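Side-chain contact in sulfur carrier protein ThiS adenylyltransferase (Escherichia coli, PDB 1ZUD), which adenylates the C-terminal glycine carboxyl group of the sulfur carrier protein ThiS with ATP, an activation step in thiamin biosynthesis: residues 45-50 against 203-208. Residues are numbered along the deposited sequence; the frame is centred on the assembly and turned at random. Where two conformers were deposited one is given.
Sequences LYLAGA and LEAIKL
Leu47 and Ala50 meet Ala205 and Ile206 through aliphatic groups, and the two flat groups nearby lie beside this contact. The Tyr46 side chain packs on Thr199 and Ala202, its end leading away from 203-208, and also on Gly195 of the second subunit. The Glu204 carboxylate, which takes no part in the contact with 45-50, receives Lys207 NZ on the syn side of OE1, at 2.9 Å and 31° out of its plane. This salt bridge lies at the dimer interface: OE1 also meets Arg220 of the same chain and Ser227 of the second subunit; NZ also bonds Thr214 of the same chain and Gly224 O of the second subunit.

Across the helix pair, Leu47 and Ile206 carry the contact together, lying alongside each other and pointing opposite ways. Ile206 CG1 stands anti to the carbonyl carbon (chi1 -67°), and the extended chain beyond carries CD1 to Ala50 CB, 3.8 Å away. Leu47 has two conformers, so its exact position is less certain; in this one alone, CD1 lies 3.7 Å from Ile206 CG1 and 4.1 Å from Ala205 CB.

These contacts bridge the axes of segments 45-50 and 203-208, 10.2 Å apart, inclined at 33° and running in broadly the same direction. Leu47 also packs on Leu123, and Leu208 on Val121, so both helices rest on strand 121-124. Helix 40-50 follows strand 30-34 and a glycine-rich turn consistent with the GxGxxG motif; its buried packing against helix 191-210 belongs to the helical layer covering the parallel part of the sheet in the Rossmann-like ThiF/MoeB fold.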
ATOM      1  N   LEU C  45       4.295 -13.115  -3.473  1.00 22.41           N
ATOM      2  CA  LEU C  45       4.269 -13.630  -2.097  1.00 21.20           C
ATOM      3  C   LEU C  45       2.823 -13.656  -1.609  1.00 21.51           C
ATOM      4  O   LEU C  45       2.374 -14.639  -1.056  1.00 22.39           O
ATOM      5  CB  LEU C  45       5.102 -12.735  -1.144  1.00 19.79           C
ATOM      6  CG  LEU C  45       6.579 -13.160  -1.063  1.00 29.80           C
ATOM      7  CD1 LEU C  45       7.450 -11.977  -0.610  1.00 25.90           C
ATOM      8  CD2 LEU C  45       6.711 -14.417  -0.161  1.00 22.97           C
ATOM      9  N   TYR C  46       2.105 -12.550  -1.783  1.00 19.37           N
ATOM     10  CA  TYR C  46       0.710 -12.489  -1.300  1.00 20.26           C
ATOM     11  C   TYR C  46      -0.234 -13.380  -2.066  1.00 19.67           C
ATOM     12  O   TYR C  46      -1.198 -13.939  -1.495  1.00 24.35           O
ATOM     13  CB  TYR C  46       0.180 -11.038  -1.310  1.00 18.02           C
ATOM     14  CG  TYR C  46       0.728 -10.252  -0.146  1.00 16.51           C
ATOM     15  CD1 TYR C  46       1.772  -9.328  -0.339  1.00 16.32           C
ATOM     16  CD2 TYR C  46       0.298 -10.523   1.155  1.00 18.35           C
ATOM     17  CE1 TYR C  46       2.395  -8.712   0.738  1.00 18.57           C
ATOM     18  CE2 TYR C  46       0.893  -9.878   2.268  1.00 23.16           C
ATOM     19  CZ  TYR C  46       1.951  -8.974   2.035  1.00 18.97           C
ATOM     20  OH  TYR C  46       2.527  -8.310   3.086  1.00 22.46           O
ATOM     21  N   LEU C  47      -0.018 -13.473  -3.369  1.00 21.09           N
ATOM     22  CA  LEU C  47      -0.880 -14.332  -4.214  1.00 20.04           C
ATOM     23  C   LEU C  47      -0.608 -15.800  -3.823  1.00 24.00           C
ATOM     24  O   LEU C  47      -1.537 -16.620  -3.731  1.00 21.86           O
ATOM     25  CB  LEU C  47      -0.587 -14.040  -5.684  0.70 23.85           C
ATOM     26  CG  LEU C  47      -1.634 -13.184  -6.460  0.70 23.73           C
ATOM     27  CD1 LEU C  47      -2.769 -12.612  -5.594  0.70 12.09           C
ATOM     28  CD2 LEU C  47      -0.896 -12.120  -7.219  0.70 21.79           C
ATOM     29  N   ALA C  48       0.659 -16.140  -3.596  1.00 20.95           N
ATOM     30  CA  ALA C  48       0.956 -17.516  -3.141  1.00 23.41           C
ATOM     31  C   ALA C  48       0.296 -17.777  -1.771  1.00 24.60           C
ATOM     32  O   ALA C  48      -0.302 -18.850  -1.532  1.00 25.33           O
ATOM     33  CB  ALA C  48       2.458 -17.726  -3.011  1.00 22.30           C
ATOM     34  N   GLY C  49       0.420 -16.810  -0.864  1.00 25.81           N
ATOM     35  CA  GLY C  49      -0.153 -17.005   0.450  1.00 22.43           C
ATOM     36  C   GLY C  49      -1.653 -17.118   0.366  1.00 24.29           C
ATOM     37  O   GLY C  49      -2.248 -17.842   1.171  1.00 24.23           O
ATOM     38  N   ALA C  50      -2.263 -16.414  -0.591  1.00 19.81           N
ATOM     39  CA  ALA C  50      -3.718 -16.422  -0.782  1.00 22.22           C
ATOM     40  C   ALA C  50      -4.315 -17.716  -1.380  1.00 20.99           C
ATOM     41  O   ALA C  50      -5.554 -17.900  -1.404  1.00 23.19           O
ATOM     42  CB  ALA C  50      -4.137 -15.222  -1.715  1.00 21.73           C
ATOM     43  N   LEU C 203      -3.971  -7.516  -4.173  1.00 16.82           N
ATOM     44  CA  LEU C 203      -5.291  -7.261  -3.651  1.00 19.37           C
ATOM     45  C   LEU C 203      -6.324  -7.223  -4.822  1.00 19.01           C
ATOM     46  O   LEU C 203      -7.389  -7.830  -4.743  1.00 19.00           O
ATOM     47  CB  LEU C 203      -5.357  -5.885  -2.956  1.00 18.80           C
ATOM     48  CG  LEU C 203      -6.247  -5.724  -1.688  1.00 36.05           C
ATOM     49  CD1 LEU C 203      -6.641  -4.247  -1.553  1.00 23.03           C
ATOM     50  CD2 LEU C 203      -7.464  -6.650  -1.587  1.00 22.39           C
ATOM     51  N   GLU C 204      -6.018  -6.470  -5.868  1.00 20.44           N
ATOM     52  CA  GLU C 204      -6.973  -6.349  -7.004  1.00 21.15           C
ATOM     53  C   GLU C 204      -7.179  -7.736  -7.646  1.00 22.24           C
ATOM     54  O   GLU C 204      -8.274  -8.103  -8.070  1.00 20.24           O
ATOM     55  CB  GLU C 204      -6.403  -5.315  -8.020  1.00 19.58           C
ATOM     56  CG  GLU C 204      -6.428  -3.864  -7.458  1.00 24.28           C
ATOM     57  CD  GLU C 204      -7.804  -3.462  -6.925  1.00 29.79           C
ATOM     58  OE1 GLU C 204      -7.912  -2.721  -5.907  1.00 29.82           O
ATOM     59  OE2 GLU C 204      -8.804  -3.914  -7.525  1.00 34.00           O
ATOM     60  N   ALA C 205      -6.124  -8.533  -7.682  1.00 18.54           N
ATOM     61  CA  ALA C 205      -6.221  -9.865  -8.283  1.00 22.21           C
ATOM     62  C   ALA C 205      -7.121 -10.792  -7.503  1.00 18.02           C
ATOM     63  O   ALA C 205      -7.921 -11.549  -8.074  1.00 20.34           O
ATOM     64  CB  ALA C 205      -4.818 -10.515  -8.437  1.00 20.63           C
ATOM     65  N   ILE C 206      -7.016 -10.728  -6.199  1.00 21.47           N
ATOM     66  CA  ILE C 206      -7.832 -11.572  -5.352  1.00 21.49           C
ATOM     67  C   ILE C 206      -9.284 -11.192  -5.475  1.00 17.59           C
ATOM     68  O   ILE C 206     -10.141 -12.068  -5.520  1.00 24.44           O
ATOM     69  CB  ILE C 206      -7.374 -11.445  -3.878  1.00 23.97           C
ATOM     70  CG1 ILE C 206      -5.955 -12.048  -3.785  1.00 25.45           C
ATOM     71  CG2 ILE C 206      -8.322 -12.177  -2.936  1.00 23.74           C
ATOM     72  CD1 ILE C 206      -5.190 -11.644  -2.540  1.00 29.58           C
ATOM     73  N   LYS C 207      -9.554  -9.899  -5.528  1.00 19.11           N
ATOM     74  CA  LYS C 207     -10.942  -9.441  -5.674  1.00 22.84           C
ATOM     75  C   LYS C 207     -11.503  -9.876  -7.031  1.00 27.26           C
ATOM     76  O   LYS C 207     -12.668 -10.362  -7.110  1.00 28.20           O
ATOM     77  CB  LYS C 207     -11.049  -7.904  -5.521  1.00 20.09           C
ATOM     78  CG  LYS C 207     -10.821  -7.436  -4.064  1.00 24.37           C
ATOM     79  CD  LYS C 207     -11.087  -5.936  -3.888  1.00 25.47           C
ATOM     80  CE  LYS C 207     -10.100  -5.121  -4.737  1.00 25.37           C
ATOM     81  NZ  LYS C 207     -10.366  -3.668  -4.578  1.00 26.17           N
ATOM     82  N   LEU C 208     -10.690  -9.725  -8.081  1.00 21.50           N
ATOM     83  CA  LEU C 208     -11.176 -10.094  -9.398  1.00 22.85           C
ATOM     84  C   LEU C 208     -11.416 -11.592  -9.494  1.00 26.90           C
ATOM     85  O   LEU C 208     -12.453 -12.024 -10.010  1.00 26.18           O
ATOM     86  CB  LEU C 208     -10.195  -9.689 -10.481  0.50 24.09           C
ATOM     87  CG  LEU C 208     -10.450 -10.417 -11.804  0.50 26.51           C
ATOM     88  CD1 LEU C 208     -11.596  -9.757 -12.558  0.50 29.91           C
ATOM     89  CD2 LEU C 208      -9.208 -10.371 -12.618  0.50 25.08           C
TER